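Local coordinates for succinyl-CoA ligase (ADP-forming) subunit alpha (Methanosaeta concilii, PDB 6HXI), which binds coenzyme A and carries a CoA-ligase-type region and a citrate synthase-like C-terminal region in an assembly of eight chains, at residues B[27-30]-B[31-34]; B[181-184]-B[185-188]; B[308-311]-B[312-315]. One frame throughout, in Å; residues are numbered along the deposited sequence.

Interaction 1: B[27-30]-B[31-34]; sequences RMLD and FDYV
L29 and D32 meet on one flank of helix 22-34, where the branch carbon CD2 of L29 lies 4.1 Å from OD2 of D32 and the two side chains run obliquely past each other. D32 holds CG beside its own backbone N (chi1 -56°), which folds the carboxylate back along the helix toward the preceding turn: CG comes within 3.1 Å of the carbonyl oxygen of M28. That oxygen and the carboxylate are both acceptors and do not bond; M28 O instead takes the backbone N-H of D32 at 3.1 Å. F31 and Y33 turn their rings the other way. With CG opposite the backbone N (chi1 -173° in F31), each ring swings clear of the preceding turn and leaves only its CB against it, that of Y33 lying 3.5 Å from O of D30. V34 sets CG2 3.4 Å from the same oxygen, which also accepts the N-H of V34 at 3.1 Å. The rungs F31 N to R27 O and Y33 N to L29 O complete an alpha-helical ladder near the end of the helix. The helix links strands 15-18 and 42-46 in a beta-alpha-beta unit. Outside the turn, OD2 of D32 is hydrogen-bonded to S41 OG, the ring of Y33 meets W58 edge-to-face, and D30 forms a salt bridge with R350 of the second subunit. Between the segments, then, the backbone supplies the polar bonds and the side chains add mainly van der Waals contact. The strongest polar partners of the two acids lie outside the segments: the closeness of the D32 carboxylate to a carbonyl expected to repel it may be offset by S41 and, weakly, by a long ion pair with R37, while D30 ties the helix to another chain.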
loop_
_atom_site.group_PDB
_atom_site.type_symbol
_atom_site.label_atom_id
_atom_site.label_comp_id
_atom_site.label_asym_id
_atom_site.label_seq_id
_atom_site.Cartn_x
_atom_site.Cartn_y
_atom_site.Cartn_z
ATOM N N ARG B 27 30.028 27.604 -11.564
ATOM C CA ARG B 27 30.975 28.720 -11.675
ATOM C C ARG B 27 31.260 29.030 -13.135
ATOM O O ARG B 27 31.232 30.201 -13.526
ATOM C CB ARG B 27 32.281 28.421 -10.914
ATOM C CG ARG B 27 32.094 28.466 -9.411
ATOM C CD ARG B 27 33.374 28.697 -8.683
ATOM N NE ARG B 27 33.104 29.063 -7.298
ATOM C CZ ARG B 27 33.238 28.236 -6.274
ATOM N NH1 ARG B 27 32.979 28.647 -5.045
ATOM N NH2 ARG B 27 33.623 26.982 -6.472
ATOM N N MET B 28 31.489 27.976 -13.955
ATOM C CA MET B 28 31.749 28.148 -15.383
ATOM C C MET B 28 30.550 28.817 -16.079
ATOM O O MET B 28 30.717 29.828 -16.761
ATOM C CB MET B 28 32.123 26.815 -16.047
ATOM C CG MET B 28 33.514 26.364 -15.691
ATOM S SD MET B 28 33.976 24.756 -16.374
ATOM C CE MET B 28 34.174 25.172 -18.093
ATOM N N LEU B 29 29.333 28.302 -15.827
ATOM C CA LEU B 29 28.105 28.834 -16.408
ATOM C C LEU B 29 27.847 30.273 -15.985
ATOM O O LEU B 29 27.426 31.090 -16.813
ATOM C CB LEU B 29 26.900 27.950 -16.050
ATOM C CG LEU B 29 26.923 26.557 -16.641
ATOM C CD1 LEU B 29 25.853 25.676 -15.999
ATOM C CD2 LEU B 29 26.746 26.607 -18.148
ATOM N N ASP B 30 28.134 30.593 -14.712
ATOM C CA ASP B 30 27.944 31.934 -14.173
ATOM C C ASP B 30 28.844 32.948 -14.891
ATOM O O ASP B 30 28.410 34.061 -15.175
ATOM C CB ASP B 30 28.197 31.934 -12.650
ATOM C CG ASP B 30 27.022 31.495 -11.793
ATOM O OD1 ASP B 30 25.935 31.246 -12.355
ATOM O OD2 ASP B 30 27.177 31.452 -10.556
ATOM N N PHE B 31 30.075 32.545 -15.207
ATOM C CA PHE B 31 31.045 33.378 -15.923
ATOM C C PHE B 31 30.571 33.617 -17.360
ATOM O O PHE B 31 30.572 34.747 -17.813
ATOM C CB PHE B 31 32.434 32.720 -15.912
ATOM C CG PHE B 31 33.529 33.593 -16.480
ATOM C CD1 PHE B 31 33.874 34.798 -15.868
ATOM C CD2 PHE B 31 34.212 33.218 -17.629
ATOM C CE1 PHE B 31 34.903 35.603 -16.389
ATOM C CE2 PHE B 31 35.231 34.035 -18.158
ATOM C CZ PHE B 31 35.572 35.212 -17.526
ATOM N N ASP B 32 30.095 32.562 -18.033
ATOM C CA ASP B 32 29.563 32.644 -19.382
ATOM C C ASP B 32 28.403 33.639 -19.408
ATOM O O ASP B 32 28.364 34.499 -20.276
ATOM C CB ASP B 32 29.088 31.258 -19.861
ATOM C CG ASP B 32 30.126 30.158 -19.825
ATOM O OD1 ASP B 32 31.342 30.472 -19.947
ATOM O OD2 ASP B 32 29.733 28.983 -19.689
ATOM N N TYR B 33 27.508 33.565 -18.409
ATOM C CA TYR B 33 26.388 34.483 -18.284
ATOM C C TYR B 33 26.838 35.980 -18.140
ATOM O O TYR B 33 26.371 36.814 -18.919
ATOM C CB TYR B 33 25.460 34.059 -17.134
ATOM C CG TYR B 33 24.229 34.919 -17.047
ATOM C CD1 TYR B 33 23.157 34.720 -17.910
ATOM C CD2 TYR B 33 24.141 35.949 -16.118
ATOM C CE1 TYR B 33 22.029 35.546 -17.863
ATOM C CE2 TYR B 33 23.020 36.772 -16.052
ATOM C CZ TYR B 33 21.969 36.570 -16.933
ATOM O OH TYR B 33 20.864 37.372 -16.861
ATOM N N VAL B 34 27.729 36.296 -17.161
ATOM C CA VAL B 34 28.214 37.660 -16.907
ATOM C C VAL B 34 29.071 38.210 -18.072
ATOM O O VAL B 34 29.169 39.418 -18.212
ATOM C CB VAL B 34 28.919 37.861 -15.536
ATOM C CG1 VAL B 34 27.958 37.646 -14.371
ATOM C CG2 VAL B 34 30.171 37.001 -15.394
#

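Interaction 2: B[181-184]-B[185-188]; sequences MLNE and AFNI
Helix 179-192 is the crossover of a beta-alpha-beta unit between strands 172-176 and 196-201, within the CoA-ligase family region, and residues 181-188 form two of its turns. L182 and F186, one turn apart, make the apolar contact: CD1 of L182 approaches CZ of F186 to 3.6 Å, with CG of the leucine nearly as close, and the side chains pass at a slant. The torsions bring them together from different settings. L182 places CG opposite its backbone N (chi1 171°), whereas F186 keeps CG beside its N (chi1 -74°), turning the phenyl ring back over the preceding turn. One ring face consequently covers the carbonyl oxygen of L182, which stands 3.3 Å above the ring plane, displaced toward the rim. This oxygen also accepts the F186 N-H at 3.0 Å. L182 continues onto F174 and A201, so the pair packs the helix against its sheet. E184 and N187 project together toward the chain of citrate lyase. They lie side by side, their carboxylate and amide planes 73° apart, with OE1 of E184 3.8 Å from OD1 of N187. The strongest partner of the acid is across the interface: OE2 forms a salt bridge with R376 of the citrate lyase chain, which holds the carboxylate at the boundary between the two chains. N183 bonds through ND2 to the I342 carbonyl of that chain and through OD1 to N160. Along the backbone, A185 N to M181 O is a short rung, while N187 N to N183 O, at 3.3 Å, is weak. I188 N reaches E184 O at 2.9 Å, and CG1 of I188 rests 3.2 Å from that same oxygen.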
loop_
_atom_site.group_PDB
_atom_site.type_symbol
_atom_site.label_atom_id
_atom_site.label_comp_id
_atom_site.label_asym_id
_atom_site.label_seq_id
_atom_site.Cartn_x
_atom_site.Cartn_y
_atom_site.Cartn_z
ATOM N N MET B 181 47.614 32.123 -6.146
ATOM C CA MET B 181 48.341 33.332 -6.505
ATOM C C MET B 181 47.932 33.847 -7.860
ATOM O O MET B 181 48.070 35.036 -8.103
ATOM C CB MET B 181 49.847 33.145 -6.377
ATOM C CG MET B 181 50.315 33.035 -4.929
ATOM S SD MET B 181 49.567 34.206 -3.756
ATOM C CE MET B 181 50.039 35.725 -4.446
ATOM N N LEU B 182 47.354 32.972 -8.722
ATOM C CA LEU B 182 46.800 33.366 -10.029
ATOM C C LEU B 182 45.584 34.282 -9.763
ATOM O O LEU B 182 45.411 35.284 -10.448
ATOM C CB LEU B 182 46.395 32.113 -10.858
ATOM C CG LEU B 182 45.609 32.307 -12.166
ATOM C CD1 LEU B 182 46.521 32.680 -13.302
ATOM C CD2 LEU B 182 44.878 31.035 -12.542
ATOM N N ASN B 183 44.812 33.971 -8.721
ATOM C CA ASN B 183 43.639 34.765 -8.369
ATOM C C ASN B 183 44.018 36.077 -7.721
ATOM O O ASN B 183 43.404 37.100 -8.015
ATOM C CB ASN B 183 42.634 33.974 -7.539
ATOM C CG ASN B 183 41.250 34.566 -7.553
ATOM O OD1 ASN B 183 40.894 35.351 -8.440
ATOM N ND2 ASN B 183 40.430 34.190 -6.579
ATOM N N GLU B 184 45.043 36.063 -6.861
ATOM C CA GLU B 184 45.582 37.279 -6.251
ATOM C C GLU B 184 46.179 38.159 -7.371
ATOM O O GLU B 184 45.950 39.370 -7.377
ATOM C CB GLU B 184 46.641 36.949 -5.179
ATOM C CG GLU B 184 46.957 38.111 -4.245
ATOM C CD GLU B 184 45.803 38.575 -3.372
ATOM O OE1 GLU B 184 45.601 39.805 -3.257
ATOM O OE2 GLU B 184 45.074 37.711 -2.836
ATOM N N ALA B 185 46.891 37.540 -8.336
ATOM C CA ALA B 185 47.491 38.255 -9.479
ATOM C C ALA B 185 46.423 38.923 -10.343
ATOM O O ALA B 185 46.630 40.041 -10.762
ATOM C CB ALA B 185 48.332 37.314 -10.323
ATOM N N PHE B 186 45.275 38.263 -10.568
ATOM C CA PHE B 186 44.152 38.846 -11.315
ATOM C C PHE B 186 43.696 40.169 -10.662
ATOM O O PHE B 186 43.501 41.172 -11.365
ATOM C CB PHE B 186 42.987 37.839 -11.435
ATOM C CG PHE B 186 43.211 36.706 -12.422
ATOM C CD1 PHE B 186 44.242 36.766 -13.364
ATOM C CD2 PHE B 186 42.392 35.588 -12.416
ATOM C CE1 PHE B 186 44.459 35.715 -14.264
ATOM C CE2 PHE B 186 42.604 34.543 -13.327
ATOM C CZ PHE B 186 43.620 34.629 -14.257
ATOM N N ASN B 187 43.627 40.180 -9.311
ATOM C CA ASN B 187 43.283 41.350 -8.506
ATOM C C ASN B 187 44.366 42.430 -8.620
ATOM O O ASN B 187 44.030 43.595 -8.845
ATOM C CB ASN B 187 43.050 40.955 -7.049
ATOM C CG ASN B 187 42.835 42.114 -6.102
ATOM O OD1 ASN B 187 43.703 42.439 -5.289
ATOM N ND2 ASN B 187 41.675 42.752 -6.179
ATOM N N ILE B 188 45.654 42.048 -8.448
ATOM C CA ILE B 188 46.805 42.949 -8.527
ATOM C C ILE B 188 46.791 43.676 -9.881
ATOM O O ILE B 188 46.746 44.906 -9.911
ATOM C CB ILE B 188 48.151 42.172 -8.295
ATOM C CG1 ILE B 188 48.270 41.527 -6.869
ATOM C CG2 ILE B 188 49.380 43.032 -8.616
ATOM C CD1 ILE B 188 48.438 42.444 -5.671
#

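Interaction 3: B[308-311]-B[312-315]; sequences YGEM and VRQV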
loop_
_atom_site.group_PDB
_atom_site.type_symbol
_atom_site.label_atom_id
_atom_site.label_comp_id
_atom_site.label_asym_id
_atom_site.label_seq_id
_atom_site.Cartn_x
_atom_site.Cartn_y
_atom_site.Cartn_z
ATOM N N TYR B 308 54.997 44.016 -6.898
ATOM C CA TYR B 308 54.662 43.363 -8.187
ATOM C C TYR B 308 53.720 44.276 -9.000
ATOM O O TYR B 308 54.033 44.614 -10.142
ATOM C CB TYR B 308 54.033 41.949 -8.001
ATOM C CG TYR B 308 53.998 41.120 -9.271
ATOM C CD1 TYR B 308 52.936 41.220 -10.168
ATOM C CD2 TYR B 308 55.041 40.256 -9.593
ATOM C CE1 TYR B 308 52.908 40.474 -11.346
ATOM C CE2 TYR B 308 55.020 39.496 -10.765
ATOM C CZ TYR B 308 53.950 39.608 -11.635
ATOM O OH TYR B 308 53.936 38.862 -12.785
ATOM N N GLY B 309 52.590 44.662 -8.401
ATOM C CA GLY B 309 51.591 45.530 -9.019
ATOM C C GLY B 309 52.169 46.849 -9.474
ATOM O O GLY B 309 51.819 47.347 -10.547
ATOM N N GLU B 310 53.090 47.408 -8.684
ATOM C CA GLU B 310 53.727 48.666 -9.062
ATOM C C GLU B 310 54.528 48.508 -10.371
ATOM O O GLU B 310 54.394 49.342 -11.266
ATOM C CB GLU B 310 54.539 49.266 -7.907
ATOM C CG GLU B 310 55.208 50.607 -8.224
ATOM C CD GLU B 310 54.417 51.652 -9.004
ATOM O OE1 GLU B 310 55.023 52.295 -9.894
ATOM O OE2 GLU B 310 53.205 51.834 -8.733
ATOM N N MET B 311 55.281 47.396 -10.513
ATOM C CA MET B 311 56.029 47.088 -11.736
ATOM C C MET B 311 55.037 46.923 -12.918
ATOM O O MET B 311 55.291 47.431 -14.011
ATOM C CB MET B 311 56.895 45.835 -11.531
ATOM C CG MET B 311 57.932 45.620 -12.611
ATOM S SD MET B 311 59.038 47.025 -12.909
ATOM C CE MET B 311 59.933 47.095 -11.344
ATOM N N VAL B 312 53.880 46.276 -12.663
ATOM C CA VAL B 312 52.799 46.116 -13.650
ATOM C C VAL B 312 52.324 47.527 -14.087
ATOM O O VAL B 312 52.241 47.790 -15.283
ATOM C CB VAL B 312 51.640 45.208 -13.115
ATOM C CG1 VAL B 312 50.365 45.357 -13.938
ATOM C CG2 VAL B 312 52.070 43.751 -13.063
ATOM N N ARG B 313 52.063 48.424 -13.107
ATOM C CA ARG B 313 51.626 49.812 -13.308
ATOM C C ARG B 313 52.623 50.592 -14.157
ATOM O O ARG B 313 52.207 51.331 -15.049
ATOM C CB ARG B 313 51.406 50.518 -11.957
ATOM C CG ARG B 313 50.706 51.867 -12.035
ATOM C CD ARG B 313 50.130 52.223 -10.682
ATOM N NE ARG B 313 49.354 53.462 -10.705
ATOM C CZ ARG B 313 48.254 53.676 -9.985
ATOM N NH1 ARG B 313 47.770 52.722 -9.195
ATOM N NH2 ARG B 313 47.625 54.843 -10.055
ATOM N N GLN B 314 53.930 50.393 -13.898
ATOM C CA GLN B 314 55.028 51.051 -14.597
ATOM C C GLN B 314 55.095 50.636 -16.063
ATOM O O GLN B 314 55.250 51.498 -16.926
ATOM C CB GLN B 314 56.358 50.764 -13.888
ATOM C CG GLN B 314 56.719 51.788 -12.828
ATOM C CD GLN B 314 57.949 51.371 -12.065
ATOM O OE1 GLN B 314 57.858 50.933 -10.919
ATOM N NE2 GLN B 314 59.117 51.456 -12.702
ATOM N N VAL B 315 54.989 49.321 -16.331
ATOM C CA VAL B 315 55.044 48.753 -17.678
ATOM C C VAL B 315 53.784 49.108 -18.490
ATOM O O VAL B 315 53.905 49.421 -19.677
ATOM C CB VAL B 315 55.350 47.238 -17.660
ATOM C CG1 VAL B 315 55.287 46.649 -19.056
ATOM C CG2 VAL B 315 56.720 46.968 -17.042
#
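Y308 and V312 lean obliquely across one another at the start of helix 308-322, CG2 of the valine lying 3.8 Å from CE1 of the ring. V312 sends that branch back toward the tyrosine by keeping CG2 beside its own backbone N, where it also touches the Y308 carbonyl oxygen. The same carbonyl accepts the V312 N-H at 3.0 Å. On the solvent side, E310 crosses Q314 at about a right angle and R313 at a slant. Its chain bends at chi2 (42°), bringing OE1 to 3.4 Å from CG of Q314 and OE2 to 3.7 Å from CD of R313. The carboxylate and guanidinium planes are 27° apart, but OE2 and NE of R313 remain 4.6 Å apart, so any attraction between the opposite charges is probably weak and no salt bridge forms. V315 brings CG2 to 3.4 Å from O of M311, the acceptor of its N-H. The apolar flank faces the sheet: Y308 packs on A229, L231, V256 and W258, and V312 and V315 on M227, spanning strands 227-233 and 255-260, while N192 of helix 179-192 borders V312 and R313.

In the fold
All three contacts are consecutive turns within single helices, and they lie on the same side of the chain's centre. Interactions 2 and 3 are 13 Å apart between centres and touch: CG2 of I188 packs 3.4 Å from CA of G309, where helices 179-192 and 308-322 pack side by side on the sheet that holds strands 172-176 and 227-233. Interaction 1 belongs to the unit of strands 15-18 and 42-46; its centre is 19 Å from that of interaction 2, with nearest atoms about 8 Å apart. A bound coenzyme A lies about 8 Å from the L182 side chain, and one lies about 10 Å from that of R27. Interactions 1 and 2 also reach the citrate lyase chain, whereas interaction 3 touches no other chain of the assembly.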